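Local coordinates for protein esterase (uncultured bacterium pCosCE1, PDB 7ATL) that hydrolyses carboxylic esters as a family VIII carboxylesterase of beta-lactamase-like fold and also shows promiscuous acyltransferase activity, at residues W96-A102 with L156-L162; I247-P251 with G341-H345. All blocks are in the same frame, centred on the assembly; numbering follows the deposited sequence.

Contact 1: W96-A102 with L156-L162; sequences WFTPALA and LAQADLL
Pro99 and Leu161 form the dense middle of this contact, where the loop 96-102 lies along the end of helix 149-157 and the turn that follows it. The isobutyl fork of Leu161 is set across the proline ring, its CG 3.9 Å from Pro99 CB and both methyls close to Pro99 CG. Leu161 holds CG opposite its own carbonyl carbon (chi1 -63°), which turns the fork toward the proline. Toward the start of both segments, the Phe97 ring meets Leu156 through its rim: Leu156 CD2 lies 4.0 Å from Phe97 CE1, near the ring plane, while Ala157 CB fills in beside CD1. Phe97 is also the centre of an inverse gamma turn, and Val177 of helix 174-186 adjoins both Phe97 and Leu156.

The other flank is wetter and looser. One direct backbone bond joins the segments, Leu161 N to Ala100 O at 2.9 Å, bent at the hydrogen (146°) and arriving tilted 34° from the carbonyl plane; the same oxygen receives a CA-H contact from Asp160. Elsewhere water does the joining. One water accepts from Ala100 N and donates to Ala157 O, with 3.2 Å between the water and that oxygen, and another links Ala102 N to Leu161 O, with 2.8 Å between the water and each atom. At the exposed end the Asp160 carboxylate lies alongside Ala102, OD2 being 3.7 Å from Ala102 CB, and a further water donates to OD2.

The chemistry thus divides the work: aliphatic and aromatic packing fixes the buried side, while bridging waters satisfy backbone groups that stand too far apart to bond directly.

Contact 2: I247-P251 with G341-H345; sequences IELAP and GVYGH
Ile247 and Val342 point at each other tip to tip, whereas Leu249 and Tyr343 run past one another in opposite directions; these two modes of approach define the contact. Ile247 is extended, CG1 opposite the backbone N (chi1 173°) and CD1 carried straight onward (chi2 167°), and the terminal methyl therefore reaches Val342 CG2 at 3.7 Å. The second valine methyl, CG1, stands a little farther from the same carbon.

Two residues along the strand, Leu249 also projects toward the loop 341-345, and its CD2 comes obliquely to the phenol end of Tyr343, 3.9 Å from CZ and 3.8 Å from OH. The tyrosine reaches across with its far end, so the hydroxyl arrives beside the backbone where strand 246-249 gives out: Tyr343 OH is 4.0 Å from Pro251 N, and Pro251 CG lies somewhat farther off, 4.3 Å from Tyr343 OH. These are distances of packing; Leu249 CA and Tyr343 CA, the closest such pair, stand 9.0 Å apart.

The turn that presents Val342 and Tyr343 is shaped by its own bonds. Gly341 O accepts from Gly344 N at 2.9 Å and from His345 N at 3.0 Å; Gly344 and His345, both facing Gly341, make a classic beta bulge between strands 337-341 and 345-350. Tyr343 N bonds to Ser64 OG, and the His345 imidazole to Arg62 O and Thr361 N. Val342 adjoins bound polyethylene glycol fragments near the putative SxxK residues, consistent with the active-site wall.

Cohesion between strand 246-249 and the turn thus rests on van der Waals packing, while backbone and side-chain hydrogen bonds shape the turn itself.

From the N terminus, the chain runs through helix 67-80 into the loop that holds 96-102, passes helices 111-116 and 132-136, and comes back along helix 149-157 to close contact 1 over 53 intervening residues. It then traverses helices 174-186 and 190-199 before strand 246-249 opens contact 2, which closes, after 89 intervening residues, at the turn between strands 337-341 and 345-350. The two loops follow in series, neither nesting nor crossing. Contact 1, near the periphery, ties an irregular loop to the end of helix 149-157 and the turn after it; contact 2 ties a two-stranded sheet to the large antiparallel one. Their centres lie 26 Å apart.

Contact 1: W96-A102 with L156-L162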
loop_
_atom_site.group_PDB
_atom_site.type_symbol
_atom_site.label_atom_id
_atom_site.label_comp_id
_atom_site.label_asym_id
_atom_site.label_seq_id
_atom_site.Cartn_x
_atom_site.Cartn_y
_atom_site.Cartn_z
ATOM N N TRP A 96 -18.255 1.158 19.263
ATOM C CA TRP A 96 -17.269 0.673 20.267
ATOM C C TRP A 96 -15.837 1.185 19.986
ATOM O O TRP A 96 -14.973 1.056 20.881
ATOM C CB TRP A 96 -17.320 -0.857 20.296
ATOM C CG TRP A 96 -17.331 -1.488 18.935
ATOM C CD1 TRP A 96 -18.425 -1.926 18.248
ATOM C CD2 TRP A 96 -16.195 -1.727 18.079
ATOM N NE1 TRP A 96 -18.049 -2.421 17.032
ATOM C CE2 TRP A 96 -16.693 -2.321 16.899
ATOM C CE3 TRP A 96 -14.819 -1.479 18.183
ATOM C CZ2 TRP A 96 -15.863 -2.696 15.844
ATOM C CZ3 TRP A 96 -13.994 -1.847 17.137
ATOM C CH2 TRP A 96 -14.513 -2.454 15.987
ATOM N N PHE A 97 -15.546 1.724 18.797
ATOM C CA PHE A 97 -14.209 2.293 18.493
ATOM C C PHE A 97 -14.140 3.734 19.003
ATOM O O PHE A 97 -14.299 4.713 18.220
ATOM C CB PHE A 97 -13.883 2.203 17.002
ATOM C CG PHE A 97 -12.406 2.334 16.726
ATOM C CD1 PHE A 97 -11.572 1.230 16.820
ATOM C CD2 PHE A 97 -11.847 3.562 16.440
ATOM C CE1 PHE A 97 -10.206 1.348 16.631
ATOM C CE2 PHE A 97 -10.484 3.678 16.245
ATOM C CZ PHE A 97 -9.674 2.569 16.323
ATOM N N THR A 98 -13.849 3.866 20.293
ATOM C CA THR A 98 -13.809 5.166 21.000
ATOM C C THR A 98 -12.541 5.267 21.837
ATOM O O THR A 98 -12.614 5.546 23.028
ATOM C CB THR A 98 -15.089 5.354 21.822
ATOM O OG1 THR A 98 -15.284 4.212 22.646
ATOM C CG2 THR A 98 -16.312 5.516 20.952
ATOM N N PRO A 99 -11.343 5.095 21.229
ATOM C CA PRO A 99 -10.084 5.163 21.972
ATOM C C PRO A 99 -9.829 6.533 22.611
ATOM O O PRO A 99 -10.364 7.535 22.147
ATOM C CB PRO A 99 -9.014 4.881 20.914
ATOM C CG PRO A 99 -9.690 5.275 19.628
ATOM C CD PRO A 99 -11.122 4.816 19.805
ATOM N N ALA A 100 -8.974 6.528 23.639
ATOM C CA ALA A 100 -8.639 7.694 24.478
ATOM C C ALA A 100 -7.184 8.078 24.264
ATOM O O ALA A 100 -6.401 7.201 23.955
ATOM C CB ALA A 100 -8.881 7.328 25.913
ATOM N N LEU A 101 -6.829 9.337 24.492
ATOM C CA LEU A 101 -5.414 9.751 24.706
ATOM C C LEU A 101 -4.984 9.289 26.109
ATOM O O LEU A 101 -5.833 8.769 26.867
ATOM C CB LEU A 101 -5.306 11.268 24.524
ATOM C CG LEU A 101 -5.786 11.797 23.165
ATOM C CD1 LEU A 101 -6.463 13.150 23.298
ATOM C CD2 LEU A 101 -4.632 11.875 22.175
ATOM N N ALA A 102 -3.705 9.414 26.453
ATOM C CA ALA A 102 -3.167 8.969 27.769
ATOM C C ALA A 102 -3.944 9.621 28.929
ATOM O O ALA A 102 -4.105 8.953 29.957
ATOM C CB ALA A 102 -1.694 9.280 27.871
ATOM N N LEU A 156 -7.433 -2.761 19.394
ATOM C CA LEU A 156 -6.855 -1.437 19.000
ATOM C C LEU A 156 -7.580 -0.305 19.748
ATOM O O LEU A 156 -6.903 0.680 20.155
ATOM C CB LEU A 156 -6.982 -1.270 17.480
ATOM C CG LEU A 156 -6.454 0.036 16.886
ATOM C CD1 LEU A 156 -4.977 0.238 17.207
ATOM C CD2 LEU A 156 -6.660 0.039 15.384
ATOM N N ALA A 157 -8.902 -0.443 19.915
ATOM C CA ALA A 157 -9.783 0.541 20.585
ATOM C C ALA A 157 -9.315 0.759 22.025
ATOM O O ALA A 157 -9.554 1.862 22.546
ATOM C CB ALA A 157 -11.227 0.088 20.560
ATOM N N GLN A 158 -8.683 -0.257 22.633
ATOM C CA GLN A 158 -8.253 -0.225 24.059
ATOM C C GLN A 158 -6.867 0.422 24.219
ATOM O O GLN A 158 -6.438 0.630 25.374
ATOM C CB GLN A 158 -8.249 -1.632 24.641
ATOM C CG GLN A 158 -9.627 -2.266 24.736
ATOM C CD GLN A 158 -9.446 -3.707 25.133
ATOM O OE1 GLN A 158 -9.798 -4.626 24.396
ATOM N NE2 GLN A 158 -8.798 -3.905 26.269
ATOM N N ALA A 159 -6.178 0.699 23.118
ATOM C CA ALA A 159 -4.866 1.369 23.132
ATOM C C ALA A 159 -5.051 2.893 23.133
ATOM O O ALA A 159 -5.931 3.415 22.473
ATOM C CB ALA A 159 -4.031 0.902 21.957
ATOM N N ASP A 160 -4.168 3.593 23.814
ATOM C CA ASP A 160 -4.055 5.061 23.733
ATOM C C ASP A 160 -3.836 5.450 22.266
ATOM O O ASP A 160 -2.972 4.837 21.602
ATOM C CB ASP A 160 -2.920 5.552 24.640
ATOM C CG ASP A 160 -3.188 5.381 26.129
ATOM O OD1 ASP A 160 -4.324 4.949 26.494
ATOM O OD2 ASP A 160 -2.261 5.704 26.924
ATOM N N LEU A 161 -4.574 6.459 21.797
ATOM C CA LEU A 161 -4.146 7.299 20.664
ATOM C C LEU A 161 -2.861 8.017 21.074
ATOM O O LEU A 161 -2.666 8.225 22.281
ATOM C CB LEU A 161 -5.244 8.297 20.324
ATOM C CG LEU A 161 -6.557 7.694 19.846
ATOM C CD1 LEU A 161 -7.640 8.759 19.788
ATOM C CD2 LEU A 161 -6.381 7.021 18.491
ATOM N N LEU A 162 -2.037 8.408 20.106
ATOM C CA LEU A 162 -0.752 9.087 20.368
ATOM C C LEU A 162 -0.891 10.602 20.230
ATOM O O LEU A 162 0.036 11.290 20.628
ATOM C CB LEU A 162 0.299 8.505 19.423
ATOM C CG LEU A 162 0.797 7.148 19.909
ATOM C CD1 LEU A 162 -0.078 6.024 19.400
ATOM C CD2 LEU A 162 2.239 6.929 19.536
HETATM O O HOH W 1 -12.786 2.044 23.118
HETATM O O HOH W 2 -7.930 3.717 24.513
HETATM O O HOH W 3 -1.878 9.772 24.420
HETATM O O HOH W 4 -3.101 5.684 29.939
#

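Contact 2: I247-P251 with G341-H345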
loop_
_atom_site.group_PDB
_atom_site.type_symbol
_atom_site.label_atom_id
_atom_site.label_comp_id
_atom_site.label_asym_id
_atom_site.label_seq_id
_atom_site.Cartn_x
_atom_site.Cartn_y
_atom_site.Cartn_z
ATOM N N ILE A 247 9.037 -6.181 12.144
ATOM C CA ILE A 247 7.768 -6.520 11.456
ATOM C C ILE A 247 7.650 -8.046 11.451
ATOM O O ILE A 247 8.675 -8.730 11.223
ATOM C CB ILE A 247 7.723 -5.916 10.033
ATOM C CG1 ILE A 247 6.494 -6.402 9.264
ATOM C CG2 ILE A 247 9.009 -6.221 9.272
ATOM C CD1 ILE A 247 6.220 -5.646 8.016
ATOM N N GLU A 248 6.437 -8.543 11.678
ATOM C CA GLU A 248 6.107 -9.986 11.708
ATOM C C GLU A 248 5.421 -10.343 10.395
ATOM O O GLU A 248 4.302 -9.866 10.180
ATOM C CB GLU A 248 5.190 -10.302 12.895
ATOM C CG GLU A 248 5.164 -11.776 13.203
ATOM C CD GLU A 248 4.283 -12.271 14.333
ATOM O OE1 GLU A 248 3.843 -11.469 15.201
ATOM O OE2 GLU A 248 4.039 -13.486 14.313
ATOM N N LEU A 249 6.047 -11.189 9.581
ATOM C CA LEU A 249 5.485 -11.592 8.271
ATOM C C LEU A 249 5.182 -13.084 8.275
ATOM O O LEU A 249 5.998 -13.862 8.788
ATOM C CB LEU A 249 6.485 -11.260 7.170
ATOM C CG LEU A 249 6.741 -9.775 6.961
ATOM C CD1 LEU A 249 7.877 -9.558 5.943
ATOM C CD2 LEU A 249 5.459 -9.077 6.544
ATOM N N ALA A 250 4.043 -13.441 7.695
ATOM C CA ALA A 250 3.578 -14.825 7.548
ATOM C C ALA A 250 3.083 -14.999 6.118
ATOM O O ALA A 250 1.898 -14.848 5.829
ATOM C CB ALA A 250 2.536 -15.123 8.594
ATOM N N PRO A 251 4.000 -15.314 5.177
ATOM C CA PRO A 251 3.633 -15.534 3.775
ATOM C C PRO A 251 2.527 -16.569 3.508
ATOM O O PRO A 251 1.918 -16.471 2.472
ATOM C CB PRO A 251 4.954 -15.938 3.112
ATOM C CG PRO A 251 5.977 -15.258 3.991
ATOM C CD PRO A 251 5.449 -15.403 5.398
ATOM N N GLY A 341 5.077 -0.895 -0.567
ATOM C CA GLY A 341 4.724 -2.089 0.229
ATOM C C GLY A 341 5.955 -2.780 0.775
ATOM O O GLY A 341 6.908 -2.997 0.013
ATOM N N VAL A 342 5.944 -3.164 2.043
ATOM C CA VAL A 342 7.135 -3.800 2.670
ATOM C C VAL A 342 7.500 -5.076 1.909
ATOM O O VAL A 342 8.672 -5.391 1.903
ATOM C CB VAL A 342 6.938 -4.104 4.163
ATOM C CG1 VAL A 342 6.601 -2.853 4.952
ATOM C CG2 VAL A 342 5.885 -5.175 4.391
ATOM N N TYR A 343 6.570 -5.807 1.296
ATOM C CA TYR A 343 6.929 -7.071 0.580
ATOM C C TYR A 343 7.863 -6.776 -0.605
ATOM O O TYR A 343 8.548 -7.704 -1.063
ATOM C CB TYR A 343 5.692 -7.879 0.161
ATOM C CG TYR A 343 5.190 -8.831 1.220
ATOM C CD1 TYR A 343 5.984 -9.880 1.661
ATOM C CD2 TYR A 343 3.925 -8.705 1.773
ATOM C CE1 TYR A 343 5.539 -10.772 2.625
ATOM C CE2 TYR A 343 3.459 -9.592 2.730
ATOM C CZ TYR A 343 4.269 -10.629 3.152
ATOM O OH TYR A 343 3.847 -11.509 4.094
ATOM N N GLY A 344 7.838 -5.543 -1.126
ATOM C CA GLY A 344 8.886 -5.014 -2.017
ATOM C C GLY A 344 8.313 -4.248 -3.192
ATOM O O GLY A 344 8.699 -4.566 -4.301
ATOM N N HIS A 345 7.451 -3.255 -2.973
ATOM C CA HIS A 345 6.710 -2.584 -4.082
ATOM C C HIS A 345 6.859 -1.063 -4.005
ATOM O O HIS A 345 7.091 -0.527 -2.881
ATOM C CB HIS A 345 5.228 -2.966 -4.132
ATOM C CG HIS A 345 4.927 -4.408 -3.881
ATOM N ND1 HIS A 345 5.594 -5.436 -4.515
ATOM C CD2 HIS A 345 4.011 -4.989 -3.061
ATOM C CE1 HIS A 345 5.085 -6.587 -4.109
ATOM N NE2 HIS A 345 4.119 -6.340 -3.200
#